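Local atomic coordinates of transcriptional repressor of the blcABC operon (Agrobacterium tumefaciens, PDB entry 3MQ0), a protein that represses transcription of the blcABC operon, probably by binding DNA through a helix-turn-helix domain, and is regulated via oligomerization. Residues Leu100-Thr105 with Val121-Arg126; Ala155-Thr160 with Gln182-Arg187; Arg187-Leu192 with Glu196-Leu201. All coordinates share one frame; numbering follows the deposited sequence.

Contact 1. Residues Leu100-Thr105 with Val121-Arg126; sequences LDIVST and VTLTVR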
loop_
_atom_site.group_PDB
_atom_site.type_symbol
_atom_site.label_atom_id
_atom_site.label_comp_id
_atom_site.label_asym_id
_atom_site.label_seq_id
_atom_site.Cartn_x
_atom_site.Cartn_y
_atom_site.Cartn_z
ATOM N N LEU B 100 7.369 -9.749 3.991
ATOM C CA LEU B 100 6.694 -9.860 5.287
ATOM C C LEU B 100 6.448 -11.313 5.700
ATOM O O LEU B 100 5.781 -12.069 4.995
ATOM C CB LEU B 100 5.376 -9.079 5.277
ATOM C CG LEU B 100 4.854 -8.564 6.623
ATOM C CD1 LEU B 100 5.927 -7.763 7.341
ATOM C CD2 LEU B 100 3.596 -7.729 6.426
ATOM N N ASP B 101 6.993 -11.689 6.855
ATOM C CA ASP B 101 6.870 -13.042 7.385
ATOM C C ASP B 101 6.470 -12.922 8.849
ATOM O O ASP B 101 7.313 -12.698 9.711
ATOM C CB ASP B 101 8.204 -13.773 7.268
ATOM C CG ASP B 101 8.112 -15.248 7.653
ATOM O OD1 ASP B 101 7.271 -15.615 8.504
ATOM O OD2 ASP B 101 8.896 -16.048 7.098
ATOM N N ILE B 102 5.181 -13.053 9.117
ATOM C CA ILE B 102 4.665 -12.809 10.456
ATOM C C ILE B 102 5.231 -13.787 11.503
ATOM O O ILE B 102 5.498 -13.407 12.643
ATOM C CB ILE B 102 3.124 -12.809 10.459
ATOM C CG1 ILE B 102 2.586 -12.389 11.817
ATOM C CG2 ILE B 102 2.573 -14.167 10.044
ATOM C CD1 ILE B 102 1.084 -12.392 11.872
ATOM N N VAL B 103 5.440 -15.039 11.115
ATOM C CA VAL B 103 5.923 -16.013 12.075
ATOM C C VAL B 103 7.337 -15.680 12.545
ATOM O O VAL B 103 7.630 -15.760 13.735
ATOM C CB VAL B 103 5.876 -17.438 11.495
ATOM C CG1 VAL B 103 6.538 -18.431 12.449
ATOM C CG2 VAL B 103 4.430 -17.825 11.205
ATOM N N SER B 104 8.231 -15.318 11.628
ATOM C CA SER B 104 9.589 -14.978 12.053
ATOM C C SER B 104 9.602 -13.655 12.846
ATOM O O SER B 104 10.363 -13.507 13.791
ATOM C CB SER B 104 10.561 -14.922 10.867
ATOM O OG SER B 104 10.172 -13.935 9.930
ATOM N N THR B 105 8.747 -12.709 12.464
ATOM C CA THR B 105 8.607 -11.455 13.204
ATOM C C THR B 105 8.153 -11.726 14.645
ATOM O O THR B 105 8.705 -11.193 15.604
ATOM C CB THR B 105 7.591 -10.523 12.502
ATOM O OG1 THR B 105 8.073 -10.212 11.186
ATOM C CG2 THR B 105 7.387 -9.233 13.290
ATOM N N VAL B 121 3.377 -19.474 24.191
ATOM C CA VAL B 121 2.779 -18.410 23.386
ATOM C C VAL B 121 2.437 -18.950 22.015
ATOM O O VAL B 121 3.269 -19.617 21.389
ATOM C CB VAL B 121 3.768 -17.247 23.186
ATOM C CG1 VAL B 121 3.056 -16.044 22.556
ATOM C CG2 VAL B 121 4.410 -16.872 24.506
ATOM N N THR B 122 1.220 -18.680 21.550
ATOM C CA THR B 122 0.785 -19.177 20.247
ATOM C C THR B 122 0.425 -18.021 19.338
ATOM O O THR B 122 0.103 -16.931 19.800
ATOM C CB THR B 122 -0.451 -20.093 20.377
ATOM O OG1 THR B 122 -1.469 -19.394 21.103
ATOM C CG2 THR B 122 -0.098 -21.345 21.141
ATOM N N LEU B 123 0.495 -18.277 18.039
ATOM C CA LEU B 123 0.135 -17.304 17.016
ATOM C C LEU B 123 -0.807 -18.027 16.072
ATOM O O LEU B 123 -0.482 -19.115 15.586
ATOM C CB LEU B 123 1.376 -16.889 16.237
ATOM C CG LEU B 123 1.200 -15.913 15.064
ATOM C CD1 LEU B 123 0.833 -14.550 15.614
ATOM C CD2 LEU B 123 2.491 -15.848 14.212
ATOM N N THR B 124 -1.962 -17.426 15.805
ATOM C CA THR B 124 -2.975 -18.077 14.989
ATOM C C THR B 124 -3.554 -17.148 13.948
ATOM O O THR B 124 -3.435 -15.927 14.053
ATOM C CB THR B 124 -4.157 -18.547 15.839
ATOM O OG1 THR B 124 -4.866 -17.398 16.321
ATOM C CG2 THR B 124 -3.686 -19.402 17.004
ATOM N N VAL B 125 -4.196 -17.735 12.946
ATOM C CA VAL B 125 -5.027 -16.969 12.017
ATOM C C VAL B 125 -6.396 -17.587 12.024
ATOM O O VAL B 125 -6.515 -18.762 12.337
ATOM C CB VAL B 125 -4.474 -17.002 10.584
ATOM C CG1 VAL B 125 -3.091 -16.344 10.536
ATOM C CG2 VAL B 125 -4.384 -18.434 10.081
ATOM N N ARG B 126 -7.430 -16.802 11.705
ATOM C CA ARG B 126 -8.791 -17.343 11.603
ATOM C C ARG B 126 -9.124 -17.751 10.172
ATOM O O ARG B 126 -8.896 -16.992 9.231
ATOM C CB ARG B 126 -9.840 -16.324 12.087
ATOM C CG ARG B 126 -11.244 -16.908 12.180
ATOM C CD ARG B 126 -12.291 -15.874 12.655
ATOM N NE ARG B 126 -12.381 -14.728 11.750
ATOM C CZ ARG B 126 -13.115 -14.706 10.647
ATOM N NH1 ARG B 126 -13.827 -15.769 10.289
ATOM N NH2 ARG B 126 -13.129 -13.622 9.893
#
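Leu123 reaches from its strand to the first turn of helix 102-110 and overlaps Ile102 and Val103 with one methyl group, CD2. Leu123 CD2 lies 4.0 Å from Val103 CA and 4.1 Å from Val103 CG2. Leu123 CD2 is also 4.2 Å from Ile102 CG1. Leu123 carries CG anti to its backbone N (chi1 177°), and CD2 is the branch that meets the helix. The Leu123 and Val103 side chains meet at a slant. Val103 puts CG2 beside its own backbone N, and this is the branch that faces Leu123.

No hydrogen bond joins the two segments. The polar bonds here serve the start of the helix. Asp101 is the N-cap residue, and its OD1 accepts from Ser104 N at 3.3 Å. The bond is nearly straight at the hydrogen (169°), but the donor sits above the carboxylate plane. Asp101 O takes three donors: Thr105 N, Thr105 OG1 at 3.0 Å and Ser104 OG at 3.1 Å. Thr105 OG1 also bonds to Arg84 of the second subunit.

Strand 120-127 lies inside the antiparallel sheet of the GAF-type domain, between strands 130-137 and 232-241. Phe106 of the same helix also packs on Leu123, and Ile102 touches Ala234. Van der Waals packing of Leu123 CD2 on the side chains and backbone of the first helical turn joins helix to sheet, while the capping bonds of Asp101 stay within the helix start.

Contact 2. Residues Ala155-Thr160 with Gln182-Arg187; sequences APFTAT and QPLTSR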
loop_
_atom_site.group_PDB
_atom_site.type_symbol
_atom_site.label_atom_id
_atom_site.label_comp_id
_atom_site.label_asym_id
_atom_site.label_seq_id
_atom_site.Cartn_x
_atom_site.Cartn_y
_atom_site.Cartn_z
ATOM N N ALA B 155 -12.873 -21.453 16.731
ATOM C CA ALA B 155 -12.625 -20.063 17.096
ATOM C C ALA B 155 -13.394 -19.591 18.335
ATOM O O ALA B 155 -12.876 -18.792 19.111
ATOM C CB ALA B 155 -12.923 -19.147 15.917
ATOM N N PRO B 156 -14.639 -20.064 18.528
ATOM C CA PRO B 156 -15.367 -19.501 19.679
ATOM C C PRO B 156 -14.784 -19.888 21.032
ATOM O O PRO B 156 -15.063 -19.193 22.005
ATOM C CB PRO B 156 -16.768 -20.108 19.539
ATOM C CG PRO B 156 -16.916 -20.327 18.076
ATOM C CD PRO B 156 -15.546 -20.792 17.618
ATOM N N PHE B 157 -14.008 -20.969 21.090
ATOM C CA PHE B 157 -13.491 -21.469 22.362
ATOM C C PHE B 157 -12.079 -20.957 22.741
ATOM O O PHE B 157 -11.713 -20.959 23.916
ATOM C CB PHE B 157 -13.482 -23.010 22.364
ATOM C CG PHE B 157 -14.828 -23.658 22.058
ATOM C CD1 PHE B 157 -16.020 -23.011 22.324
ATOM C CD2 PHE B 157 -14.876 -24.939 21.522
ATOM C CE1 PHE B 157 -17.239 -23.618 22.048
ATOM C CE2 PHE B 157 -16.098 -25.555 21.231
ATOM C CZ PHE B 157 -17.281 -24.881 21.507
ATOM N N THR B 158 -11.281 -20.537 21.768
ATOM C CA THR B 158 -9.887 -20.174 22.061
ATOM C C THR B 158 -9.746 -18.683 22.364
ATOM O O THR B 158 -10.599 -17.889 21.973
ATOM C CB THR B 158 -8.954 -20.507 20.862
ATOM O OG1 THR B 158 -9.366 -19.752 19.721
ATOM C CG2 THR B 158 -9.020 -21.986 20.490
ATOM N N ALA B 159 -8.661 -18.285 23.033
ATOM C CA ALA B 159 -8.468 -16.863 23.315
ATOM C C ALA B 159 -8.219 -16.087 22.021
ATOM O O ALA B 159 -8.805 -15.034 21.818
ATOM C CB ALA B 159 -7.308 -16.644 24.303
ATOM N N THR B 160 -7.362 -16.603 21.135
ATOM C CA THR B 160 -7.165 -15.905 19.856
ATOM C C THR B 160 -8.436 -15.874 19.033
ATOM O O THR B 160 -8.692 -14.887 18.346
ATOM C CB THR B 160 -6.066 -16.521 18.959
ATOM O OG1 THR B 160 -6.375 -17.886 18.680
ATOM C CG2 THR B 160 -4.687 -16.434 19.625
ATOM N N GLN B 182 -19.922 -27.935 18.915
ATOM C CA GLN B 182 -20.134 -28.683 20.149
ATOM C C GLN B 182 -19.023 -28.393 21.159
ATOM O O GLN B 182 -17.874 -28.194 20.773
ATOM C CB GLN B 182 -20.183 -30.188 19.855
ATOM C CG GLN B 182 -21.368 -30.634 19.005
ATOM C CD GLN B 182 -22.701 -30.523 19.736
ATOM O OE1 GLN B 182 -22.879 -31.079 20.822
ATOM N NE2 GLN B 182 -23.640 -29.795 19.143
ATOM N N PRO B 183 -19.354 -28.390 22.462
ATOM C CA PRO B 183 -18.372 -28.037 23.500
ATOM C C PRO B 183 -17.191 -29.006 23.599
ATOM O O PRO B 183 -17.352 -30.204 23.363
ATOM C CB PRO B 183 -19.196 -28.079 24.792
ATOM C CG PRO B 183 -20.356 -28.966 24.476
ATOM C CD PRO B 183 -20.673 -28.706 23.035
ATOM N N LEU B 184 -16.013 -28.484 23.938
ATOM C CA LEU B 184 -14.852 -29.331 24.206
ATOM C C LEU B 184 -14.780 -29.695 25.687
ATOM O O LEU B 184 -14.319 -30.779 26.047
ATOM C CB LEU B 184 -13.551 -28.658 23.755
ATOM C CG LEU B 184 -13.392 -28.441 22.246
ATOM C CD1 LEU B 184 -11.967 -28.029 21.891
ATOM C CD2 LEU B 184 -13.784 -29.697 21.470
ATOM N N THR B 185 -15.228 -28.781 26.544
ATOM C CA THR B 185 -15.227 -29.002 27.990
ATOM C C THR B 185 -16.552 -28.507 28.548
ATOM O O THR B 185 -17.369 -27.982 27.806
ATOM C CB THR B 185 -14.073 -28.235 28.702
ATOM O OG1 THR B 185 -14.382 -26.835 28.741
ATOM C CG2 THR B 185 -12.749 -28.429 27.975
ATOM N N SER B 186 -16.757 -28.667 29.851
ATOM C CA SER B 186 -17.962 -28.168 30.500
ATOM C C SER B 186 -17.969 -26.646 30.607
ATOM O O SER B 186 -18.965 -26.053 31.025
ATOM C CB SER B 186 -18.118 -28.781 31.889
ATOM O OG SER B 186 -17.072 -28.374 32.754
ATOM N N ARG B 187 -16.863 -26.007 30.229
ATOM C CA ARG B 187 -16.783 -24.545 30.287
ATOM C C ARG B 187 -16.865 -23.902 28.914
ATOM O O ARG B 187 -16.964 -22.679 28.803
ATOM C CB ARG B 187 -15.481 -24.098 30.950
ATOM C CG ARG B 187 -15.122 -24.880 32.187
ATOM C CD ARG B 187 -15.453 -24.105 33.424
ATOM N NE ARG B 187 -14.801 -22.803 33.438
ATOM C CZ ARG B 187 -14.801 -21.996 34.492
ATOM N NH1 ARG B 187 -15.409 -22.376 35.609
ATOM N NH2 ARG B 187 -14.193 -20.819 34.436
#
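The backbones of 155-160 and 182-187 stay well apart, with Phe157 CA and Leu184 CA the nearest pair at 8.2 Å, and neither segment is a strand. The Phe157 side chain makes the link between them. Its CG is anti to the carbonyl carbon (chi1 -55°), which sends the ring to the 182-187 loop. Gln182 O meets the edge of the Phe157 ring, in its plane, 3.2 Å from Phe157 CE2 and 3.4 Å from Phe157 CZ. Pro183 CA lies 3.9 Å from Phe157 CZ and approaches obliquely. Leu184 CG is 3.9 Å from Phe157 CD2, also at a slant.

The loop has its own brace. Thr185 OG1 accepts from Arg187 N at 3.0 Å, which makes an ST turn. Ser188 OG bonds to the backbone N of both Leu184 and Thr185. Ile214 touches Phe157 and Leu184. On the other segment, Thr158 is the N-cap of helix 159-165, its OG1 bonded to Gly161 N.

The contact joins the lead-in to helix 159-165 with the loop before helix 192-205. No hydrogen bond crosses it. It combines apolar packing on Leu184 and Pro183 with a carbonyl oxygen at the ring edge, which is consistent with a weak attraction to the slightly positive ring hydrogens.

Contact 3. Residues Arg187-Leu192 with Glu196-Leu201; sequences RSVAGL and EEELAL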
loop_
_atom_site.group_PDB
_atom_site.type_symbol
_atom_site.label_atom_id
_atom_site.label_comp_id
_atom_site.label_asym_id
_atom_site.label_seq_id
_atom_site.Cartn_x
_atom_site.Cartn_y
_atom_site.Cartn_z
ATOM N N ARG B 187 -16.863 -26.007 30.229
ATOM C CA ARG B 187 -16.783 -24.545 30.287
ATOM C C ARG B 187 -16.865 -23.902 28.914
ATOM O O ARG B 187 -16.964 -22.679 28.803
ATOM C CB ARG B 187 -15.481 -24.098 30.950
ATOM C CG ARG B 187 -15.122 -24.880 32.187
ATOM C CD ARG B 187 -15.453 -24.105 33.424
ATOM N NE ARG B 187 -14.801 -22.803 33.438
ATOM C CZ ARG B 187 -14.801 -21.996 34.492
ATOM N NH1 ARG B 187 -15.409 -22.376 35.609
ATOM N NH2 ARG B 187 -14.193 -20.819 34.436
ATOM N N SER B 188 -16.814 -24.713 27.864
ATOM C CA SER B 188 -16.864 -24.174 26.509
ATOM C C SER B 188 -18.107 -23.325 26.358
ATOM O O SER B 188 -19.168 -23.709 26.817
ATOM C CB SER B 188 -16.903 -25.307 25.484
ATOM O OG SER B 188 -15.706 -26.064 25.512
ATOM N N VAL B 189 -17.987 -22.174 25.707
ATOM C CA VAL B 189 -19.149 -21.317 25.529
ATOM C C VAL B 189 -20.248 -22.106 24.796
ATOM O O VAL B 189 -19.978 -22.809 23.828
ATOM C CB VAL B 189 -18.769 -19.993 24.842
ATOM C CG1 VAL B 189 -18.304 -20.233 23.420
ATOM C CG2 VAL B 189 -19.925 -19.031 24.873
ATOM N N ALA B 190 -21.478 -22.020 25.295
ATOM C CA ALA B 190 -22.528 -22.940 24.875
ATOM C C ALA B 190 -23.339 -22.477 23.671
ATOM O O ALA B 190 -24.088 -23.253 23.099
ATOM C CB ALA B 190 -23.455 -23.241 26.052
ATOM N N GLY B 191 -23.201 -21.218 23.280
ATOM C CA GLY B 191 -23.984 -20.727 22.164
ATOM C C GLY B 191 -23.710 -19.297 21.769
ATOM O O GLY B 191 -22.890 -18.600 22.374
ATOM N N LEU B 192 -24.439 -18.847 20.759
ATOM C CA LEU B 192 -24.191 -17.553 20.169
ATOM C C LEU B 192 -24.379 -16.411 21.161
ATOM O O LEU B 192 -23.559 -15.493 21.218
ATOM C CB LEU B 192 -25.081 -17.367 18.938
ATOM C CG LEU B 192 -24.617 -16.270 17.986
ATOM C CD1 LEU B 192 -23.102 -16.258 17.875
ATOM C CD2 LEU B 192 -25.255 -16.454 16.625
ATOM N N GLU B 196 -21.518 -13.740 22.288
ATOM C CA GLU B 196 -21.609 -12.309 22.044
ATOM C C GLU B 196 -21.375 -11.466 23.290
ATOM O O GLU B 196 -20.836 -10.354 23.206
ATOM C CB GLU B 196 -22.933 -11.956 21.368
ATOM C CG GLU B 196 -22.928 -12.371 19.890
ATOM C CD GLU B 196 -24.189 -11.962 19.165
ATOM O OE1 GLU B 196 -25.267 -12.474 19.528
ATOM O OE2 GLU B 196 -24.106 -11.125 18.237
ATOM N N GLU B 197 -21.750 -11.995 24.449
ATOM C CA GLU B 197 -21.399 -11.336 25.708
ATOM C C GLU B 197 -19.879 -11.305 25.888
ATOM O O GLU B 197 -19.299 -10.267 26.214
ATOM C CB GLU B 197 -22.073 -12.033 26.889
ATOM C CG GLU B 197 -23.580 -11.887 26.855
ATOM C CD GLU B 197 -24.313 -12.910 27.704
ATOM O OE1 GLU B 197 -23.660 -13.790 28.322
ATOM O OE2 GLU B 197 -25.558 -12.833 27.741
ATOM N N GLU B 198 -19.233 -12.442 25.675
ATOM C CA GLU B 198 -17.775 -12.497 25.764
ATOM C C GLU B 198 -17.115 -11.531 24.785
ATOM O O GLU B 198 -16.108 -10.900 25.111
ATOM C CB GLU B 198 -17.263 -13.902 25.466
ATOM C CG GLU B 198 -17.543 -14.954 26.528
ATOM C CD GLU B 198 -16.944 -16.298 26.135
ATOM O OE1 GLU B 198 -17.028 -16.646 24.937
ATOM O OE2 GLU B 198 -16.380 -16.997 27.002
ATOM N N LEU B 199 -17.659 -11.431 23.578
ATOM C CA LEU B 199 -17.050 -10.582 22.564
ATOM C C LEU B 199 -17.172 -9.104 22.921
ATOM O O LEU B 199 -16.258 -8.326 22.653
ATOM C CB LEU B 199 -17.661 -10.847 21.182
ATOM C CG LEU B 199 -17.495 -12.271 20.622
ATOM C CD1 LEU B 199 -18.069 -12.353 19.189
ATOM C CD2 LEU B 199 -16.043 -12.714 20.633
ATOM N N ALA B 200 -18.301 -8.717 23.508
ATOM C CA ALA B 200 -18.480 -7.327 23.945
ATOM C C ALA B 200 -17.427 -6.955 24.984
ATOM O O ALA B 200 -16.814 -5.890 24.911
ATOM C CB ALA B 200 -19.882 -7.116 24.514
ATOM N N LEU B 201 -17.231 -7.835 25.959
ATOM C CA LEU B 201 -16.237 -7.613 27.006
ATOM C C LEU B 201 -14.841 -7.560 26.390
ATOM O O LEU B 201 -14.017 -6.727 26.760
ATOM C CB LEU B 201 -16.317 -8.722 28.054
ATOM C CG LEU B 201 -15.365 -8.661 29.253
ATOM C CD1 LEU B 201 -15.467 -7.314 29.969
ATOM C CD2 LEU B 201 -15.688 -9.814 30.225
#
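Leu192 and Glu196 are joined through their backbones. Glu196 N donates to Leu192 O at 2.9 Å, with 155° at the hydrogen; this is the one hydrogen bond between the segments. It is the regular i to i+4 bond of the first turn of helix 192-205. Gly191 holds the N-cap position just before that helix.

The second kind of interaction is packing of carbon against oxygen. Glu196 CG lies 3.5 Å from Leu192 O, so the base of the side chain runs close to the carbonyl. Further out, Glu196 OE1 comes 4.1 Å from Leu192 CG. Val189 meets the end of Glu198 instead. Glu198 extends beyond CG (chi2 -178°), and this carries its carboxylate to the valine. OE1 of Glu198 is 3.8 Å from Val189 CB and equally far from Val189 CG2. The two side chains meet at an angle rather than running alongside each other.

The third kind is polar bonding to residues around the contact. Glu196 OE1 forms a salt bridge with Arg174 on helix 170-176. Glu198 OE1 pairs with Lys162 on helix 159-165, while Gln213 bonds Glu198 OE2 through NE2 and Val189 N through OE1.

The segments are the entry to helix 192-205, ending on its first residue, and the part of the helix that follows its first turn. Their mutual contact is one backbone bond plus van der Waals touch. The two carboxylates find their charge partners on neighbouring helices, and these pairings tie helix 192-205 to both.

How the contacts relate
The three contacts follow one another along the chain, all within the IclR C-terminal, GAF-type domain; none nests or crosses. Contact 1 closes the loop from the start of helix 102-110 to strand 120-127. Contact 2 opens after strand 152-154 and closes a longer loop holding helices 159-165 and 170-176. Contact 3 starts at Arg187, shared with contact 2, and closes the short step into helix 192-205. Contacts 1 and 2 have centres about 21 Å apart, yet Thr124 OG1 and Thr160 OG1 lie 2.8 Å apart in a probable hydrogen bond. Contacts 2 and 3 adjoin: Phe157 CE1 packs 3.4 Å from Val189 O.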